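Local coordinates for protein LysR family transcriptional regulator (Vibrio vulnificus, PDB 5FHK) that probably acts as a sequence-specific DNA-binding transcription factor that regulates virulence genes, represented here by its LysR-type regulatory domain, at residues P93-D98 with K119-V124; L115-G120 with L170-A175. One frame throughout, in Å; residues are numbered along the deposited sequence.

Interaction 1: residues P93-D98 with K119-V124; sequences PTHAED and KGETVV
H95 and E121 reach for one another from opposite directions, the imidazole leaving the 93-98 loop and the carboxylate leaving the turn ahead of strand 122-125. They meet in a His-carboxylate hydrogen bond: H95 NE2 gives its N-H to E121 OE1 at 3.0 Å, almost perfectly straight at 175°. For the imidazole, the oxygen sits at the ring's edge and near its plane; for the carboxylate, the donor comes in on the syn side but tilted out of the carboxylate plane. The two planes are 38° apart. E121 spans the distance with an extended chain, its CG anti to the backbone N (chi1 -174°).

The other ring nitrogen helps fix how the imidazole is rotated. H95 ND1 accepts the backbone N-H of E97 at 2.9 Å, from a donor tilted out of the ring plane. The loop behind is tied as well: D98 OD2 takes the backbone N-H groups of both T94 and H95, and D98 N bonds to H95 O.

Next to this polar pair V123 pushes its two methyl branches into the loop. The CB atoms of A96 and V123 lie 4.0 Å apart, while V123 CG2 approaches H95 CE1 obliquely at the same distance. E97 bends at chi2, which brings its OE2 within 3.7 Å of V123 CG1. W173, of strand 173-174, packs against this group, meeting the H95 ring edge-to-face and also touching A96, E121 and V123.

The contact thus joins a polar bond to a small apolar patch, holding the 93-98 loop against an outer strand of the three-stranded sheet in the LysR-type regulatory domain. With ND1 accepting and NE2 donating, the bonds are satisfied by an imidazole protonated on NE2; the carboxylate at that end would be expected to favour this tautomer and polarise the ring.

Interaction 2: residues L115-G120 with L170-A175; sequences LINSKG and LPDWSA
Two short antiparallel strands pair here, I116 facing S174, where strand 113-117 takes the brief strand 173-174 along its side in the regulatory domain's small three-stranded sheet. I116 N donates to S174 O at 2.9 Å, and S174 N returns a bond of the same length to I116 O, closing the hydrogen-bonded pair.

Beyond it the W173 indole lies alongside N117. N117 CB sits over the middle of the six-membered ring, 3.5 Å from its centroid and 7° off the ring normal, a clear CH-pi contact. L115 O comes to the edge of the same ring, 3.3 Å from W173 CZ3, and L115 CB packs on CE3. The N117 amide also ties the turn to what follows: OD1 accepts the backbone N-H of E121 and, weakly, that of G120.

Between the two turns, D172 OD2 accepts two bonds from S118, from the backbone N at 3.1 Å above the carboxylate plane and from OG at 2.9 Å on the syn lone pair. D172 swings there with CG anti to its N (chi1 -163°). K119 NZ in turn bonds to S118 OG and stands 4.3 Å from D172 OD1, probably adding some electrostatic pull. The whole is an antiparallel strand pair flanked by two type I beta turns, N117 to G120 leading toward strand 122-125 as a beta hairpin.

Interactions 1 and 2 sit side by side, their centres about 7 Å apart, and share K119 and G120, part of the turn between strands 113-117 and 122-125. The two strands are neighbours in one sheet, joined where V123 O lies 2.9 Å from L115 N, probably a hydrogen bond. W173 is the common element: its CZ2 is 3.4 Å from H95 NE2 and its CZ3 3.5 Å from the backbone O of E121, so one indole serves both contacts. L170 CD2 also packs on T94 C at 3.5 Å. Together they tie the 93-98 loop and the 170-175 segment to one hairpin.

Interaction 1: residues P93-D98 with K119-V124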
loop_
_atom_site.group_PDB
_atom_site.type_symbol
_atom_site.label_atom_id
_atom_site.label_comp_id
_atom_site.label_asym_id
_atom_site.label_seq_id
_atom_site.Cartn_x
_atom_site.Cartn_y
_atom_site.Cartn_z
ATOM N N PRO A 93 -11.596 -3.796 -26.931
ATOM C CA PRO A 93 -11.378 -5.167 -27.396
ATOM C C PRO A 93 -12.601 -6.033 -27.145
ATOM O O PRO A 93 -13.345 -5.831 -26.185
ATOM C CB PRO A 93 -10.185 -5.635 -26.556
ATOM C CG PRO A 93 -10.292 -4.852 -25.311
ATOM C CD PRO A 93 -10.813 -3.503 -25.717
ATOM N N THR A 94 -12.808 -7.006 -28.034
ATOM C CA THR A 94 -13.923 -7.927 -27.895
ATOM C C THR A 94 -13.504 -9.389 -27.765
ATOM O O THR A 94 -14.348 -10.228 -27.441
ATOM C CB THR A 94 -14.908 -7.766 -29.066
ATOM O OG1 THR A 94 -14.363 -8.374 -30.244
ATOM C CG2 THR A 94 -15.178 -6.289 -29.345
ATOM N N HIS A 95 -12.228 -9.713 -27.954
ATOM C CA HIS A 95 -11.675 -10.994 -27.544
ATOM C C HIS A 95 -10.386 -10.736 -26.768
ATOM O O HIS A 95 -9.693 -9.743 -27.001
ATOM C CB HIS A 95 -11.415 -11.909 -28.752
ATOM C CG HIS A 95 -10.916 -13.269 -28.381
ATOM N ND1 HIS A 95 -9.578 -13.547 -28.190
ATOM C CD2 HIS A 95 -11.576 -14.428 -28.153
ATOM C CE1 HIS A 95 -9.434 -14.819 -27.868
ATOM N NE2 HIS A 95 -10.631 -15.380 -27.844
ATOM N N ALA A 96 -10.068 -11.632 -25.832
ATOM C CA ALA A 96 -8.906 -11.424 -24.970
ATOM C C ALA A 96 -7.592 -11.367 -25.741
ATOM O O ALA A 96 -6.576 -10.957 -25.168
ATOM C CB ALA A 96 -8.832 -12.522 -23.908
ATOM N N GLU A 97 -7.582 -11.765 -27.016
ATOM C CA GLU A 97 -6.374 -11.647 -27.816
ATOM C C GLU A 97 -6.131 -10.219 -28.269
ATOM O O GLU A 97 -4.991 -9.871 -28.584
ATOM C CB GLU A 97 -6.444 -12.578 -29.030
ATOM C CG GLU A 97 -5.979 -14.004 -28.735
ATOM C CD GLU A 97 -4.500 -14.081 -28.360
ATOM O OE1 GLU A 97 -3.688 -13.325 -28.937
ATOM O OE2 GLU A 97 -4.151 -14.896 -27.475
ATOM N N ASP A 98 -7.168 -9.384 -28.285
ATOM C CA ASP A 98 -7.010 -7.988 -28.663
ATOM C C ASP A 98 -6.240 -7.175 -27.629
ATOM O O ASP A 98 -5.902 -6.020 -27.908
ATOM C CB ASP A 98 -8.380 -7.362 -28.907
ATOM C CG ASP A 98 -9.155 -8.056 -30.023
ATOM O OD1 ASP A 98 -8.520 -8.600 -30.960
ATOM O OD2 ASP A 98 -10.405 -8.055 -29.964
ATOM N N LYS A 119 -16.907 -20.088 -22.241
ATOM C CA LYS A 119 -16.821 -21.366 -22.943
ATOM C C LYS A 119 -15.597 -22.192 -22.559
ATOM O O LYS A 119 -15.508 -23.357 -22.969
ATOM C CB LYS A 119 -16.828 -21.134 -24.457
ATOM C CG LYS A 119 -18.122 -20.528 -24.973
ATOM C CD LYS A 119 -17.878 -19.235 -25.752
ATOM C CE LYS A 119 -19.190 -18.483 -26.010
ATOM N NZ LYS A 119 -19.789 -17.940 -24.750
ATOM N N GLY A 120 -14.660 -21.633 -21.790
ATOM C CA GLY A 120 -13.507 -22.374 -21.319
ATOM C C GLY A 120 -12.195 -22.092 -22.023
ATOM O O GLY A 120 -11.187 -22.719 -21.678
ATOM N N GLU A 121 -12.168 -21.187 -22.997
ATOM C CA GLU A 121 -10.909 -20.833 -23.643
ATOM C C GLU A 121 -10.024 -20.042 -22.686
ATOM O O GLU A 121 -10.511 -19.226 -21.898
ATOM C CB GLU A 121 -11.162 -20.016 -24.913
ATOM C CG GLU A 121 -9.895 -19.723 -25.725
ATOM C CD GLU A 121 -10.095 -18.695 -26.842
ATOM O OE1 GLU A 121 -11.249 -18.236 -27.042
ATOM O OE2 GLU A 121 -9.090 -18.357 -27.523
ATOM N N THR A 122 -8.715 -20.277 -22.764
ATOM C CA THR A 122 -7.738 -19.663 -21.868
ATOM C C THR A 122 -6.727 -18.876 -22.687
ATOM O O THR A 122 -6.087 -19.427 -23.589
ATOM C CB THR A 122 -7.029 -20.723 -21.021
ATOM O OG1 THR A 122 -7.874 -21.107 -19.932
ATOM C CG2 THR A 122 -5.688 -20.206 -20.484
ATOM N N VAL A 123 -6.567 -17.602 -22.354
ATOM C CA VAL A 123 -5.591 -16.732 -22.993
ATOM C C VAL A 123 -4.647 -16.206 -21.916
ATOM O O VAL A 123 -5.102 -15.765 -20.854
ATOM C CB VAL A 123 -6.293 -15.586 -23.746
ATOM C CG1 VAL A 123 -5.325 -14.439 -24.009
ATOM C CG2 VAL A 123 -6.890 -16.108 -25.054
ATOM N N VAL A 124 -3.337 -16.254 -22.185
ATOM C CA VAL A 124 -2.310 -15.754 -21.272
ATOM C C VAL A 124 -1.700 -14.495 -21.877
ATOM O O VAL A 124 -1.287 -14.504 -23.041
ATOM C CB VAL A 124 -1.227 -16.818 -21.006
ATOM C CG1 VAL A 124 -0.185 -16.280 -20.035
ATOM C CG2 VAL A 124 -1.865 -18.074 -20.438
#

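Interaction 2: residues L115-G120 with L170-A175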
loop_
_atom_site.group_PDB
_atom_site.type_symbol
_atom_site.label_atom_id
_atom_site.label_comp_id
_atom_site.label_asym_id
_atom_site.label_seq_id
_atom_site.Cartn_x
_atom_site.Cartn_y
_atom_site.Cartn_z
ATOM N N LEU A 115 -6.548 -15.566 -18.403
ATOM C CA LEU A 115 -7.944 -15.201 -18.583
ATOM C C LEU A 115 -8.732 -16.348 -19.190
ATOM O O LEU A 115 -8.351 -16.876 -20.240
ATOM C CB LEU A 115 -8.056 -13.965 -19.474
ATOM C CG LEU A 115 -7.376 -12.755 -18.832
ATOM C CD1 LEU A 115 -7.547 -11.551 -19.716
ATOM C CD2 LEU A 115 -7.977 -12.469 -17.446
ATOM N N ILE A 116 -9.838 -16.705 -18.539
ATOM C CA ILE A 116 -10.758 -17.730 -19.011
ATOM C C ILE A 116 -12.055 -17.044 -19.423
ATOM O O ILE A 116 -12.418 -15.989 -18.889
ATOM C CB ILE A 116 -11.029 -18.812 -17.941
ATOM C CG1 ILE A 116 -12.028 -18.296 -16.892
ATOM C CG2 ILE A 116 -9.737 -19.240 -17.260
ATOM C CD1 ILE A 116 -12.842 -19.387 -16.188
ATOM N N ASN A 117 -12.744 -17.620 -20.397
ATOM C CA ASN A 117 -14.051 -17.090 -20.771
ATOM C C ASN A 117 -15.137 -18.103 -20.416
ATOM O O ASN A 117 -14.863 -19.170 -19.852
ATOM C CB ASN A 117 -14.087 -16.694 -22.253
ATOM C CG ASN A 117 -14.057 -17.886 -23.193
ATOM O OD1 ASN A 117 -13.919 -19.037 -22.769
ATOM N ND2 ASN A 117 -14.169 -17.607 -24.492
ATOM N N SER A 118 -16.377 -17.751 -20.771
ATOM C CA SER A 118 -17.533 -18.577 -20.425
ATOM C C SER A 118 -17.424 -19.977 -21.015
ATOM O O SER A 118 -17.814 -20.959 -20.370
ATOM C CB SER A 118 -18.818 -17.905 -20.912
ATOM O OG SER A 118 -18.740 -17.647 -22.308
ATOM N N LYS A 119 -16.907 -20.088 -22.241
ATOM C CA LYS A 119 -16.821 -21.366 -22.943
ATOM C C LYS A 119 -15.597 -22.192 -22.559
ATOM O O LYS A 119 -15.508 -23.357 -22.969
ATOM C CB LYS A 119 -16.828 -21.134 -24.457
ATOM C CG LYS A 119 -18.122 -20.528 -24.973
ATOM C CD LYS A 119 -17.878 -19.235 -25.752
ATOM C CE LYS A 119 -19.190 -18.483 -26.010
ATOM N NZ LYS A 119 -19.789 -17.940 -24.750
ATOM N N GLY A 120 -14.660 -21.633 -21.790
ATOM C CA GLY A 120 -13.507 -22.374 -21.319
ATOM C C GLY A 120 -12.195 -22.092 -22.023
ATOM O O GLY A 120 -11.187 -22.719 -21.678
ATOM N N LEU A 170 -14.267 -6.604 -21.515
ATOM C CA LEU A 170 -14.233 -8.033 -21.830
ATOM C C LEU A 170 -15.001 -8.791 -20.754
ATOM O O LEU A 170 -14.445 -9.663 -20.074
ATOM C CB LEU A 170 -12.790 -8.543 -21.943
ATOM C CG LEU A 170 -11.995 -8.221 -23.205
ATOM C CD1 LEU A 170 -10.500 -8.477 -22.978
ATOM C CD2 LEU A 170 -12.509 -9.059 -24.388
ATOM N N PRO A 171 -16.282 -8.475 -20.551
ATOM C CA PRO A 171 -16.972 -8.993 -19.360
ATOM C C PRO A 171 -17.196 -10.498 -19.397
ATOM O O PRO A 171 -17.486 -11.092 -18.347
ATOM C CB PRO A 171 -18.302 -8.222 -19.351
ATOM C CG PRO A 171 -18.352 -7.427 -20.621
ATOM C CD PRO A 171 -17.217 -7.853 -21.502
ATOM N N ASP A 172 -17.059 -11.129 -20.559
ATOM C CA ASP A 172 -17.095 -12.584 -20.648
ATOM C C ASP A 172 -15.785 -13.235 -20.207
ATOM O O ASP A 172 -15.709 -14.464 -20.167
ATOM C CB ASP A 172 -17.440 -13.011 -22.082
ATOM C CG ASP A 172 -17.902 -14.467 -22.180
ATOM O OD1 ASP A 172 -19.093 -14.759 -21.895
ATOM O OD2 ASP A 172 -17.065 -15.321 -22.560
ATOM N N TRP A 173 -14.765 -12.450 -19.867
ATOM C CA TRP A 173 -13.470 -12.965 -19.457
ATOM C C TRP A 173 -13.195 -12.648 -17.991
ATOM O O TRP A 173 -13.626 -11.614 -17.465
ATOM C CB TRP A 173 -12.350 -12.374 -20.317
ATOM C CG TRP A 173 -12.407 -12.817 -21.733
ATOM C CD1 TRP A 173 -13.136 -12.254 -22.730
ATOM C CD2 TRP A 173 -11.707 -13.921 -22.313
ATOM N NE1 TRP A 173 -12.934 -12.940 -23.907
ATOM C CE2 TRP A 173 -12.063 -13.972 -23.677
ATOM C CE3 TRP A 173 -10.809 -14.869 -21.815
ATOM C CZ2 TRP A 173 -11.553 -14.933 -24.552
ATOM C CZ3 TRP A 173 -10.310 -15.829 -22.683
ATOM C CH2 TRP A 173 -10.689 -15.855 -24.036
ATOM N N SER A 174 -12.431 -13.529 -17.348
ATOM C CA SER A 174 -12.078 -13.341 -15.950
ATOM C C SER A 174 -10.972 -14.307 -15.593
ATOM O O SER A 174 -10.848 -15.378 -16.198
ATOM C CB SER A 174 -13.270 -13.577 -15.030
ATOM O OG SER A 174 -13.349 -14.953 -14.678
ATOM N N ALA A 175 -10.176 -13.916 -14.604
ATOM C CA ALA A 175 -9.243 -14.836 -13.981
ATOM C C ALA A 175 -10.003 -15.809 -13.085
ATOM O O ALA A 175 -11.160 -15.579 -12.708
ATOM C CB ALA A 175 -8.204 -14.077 -13.163
#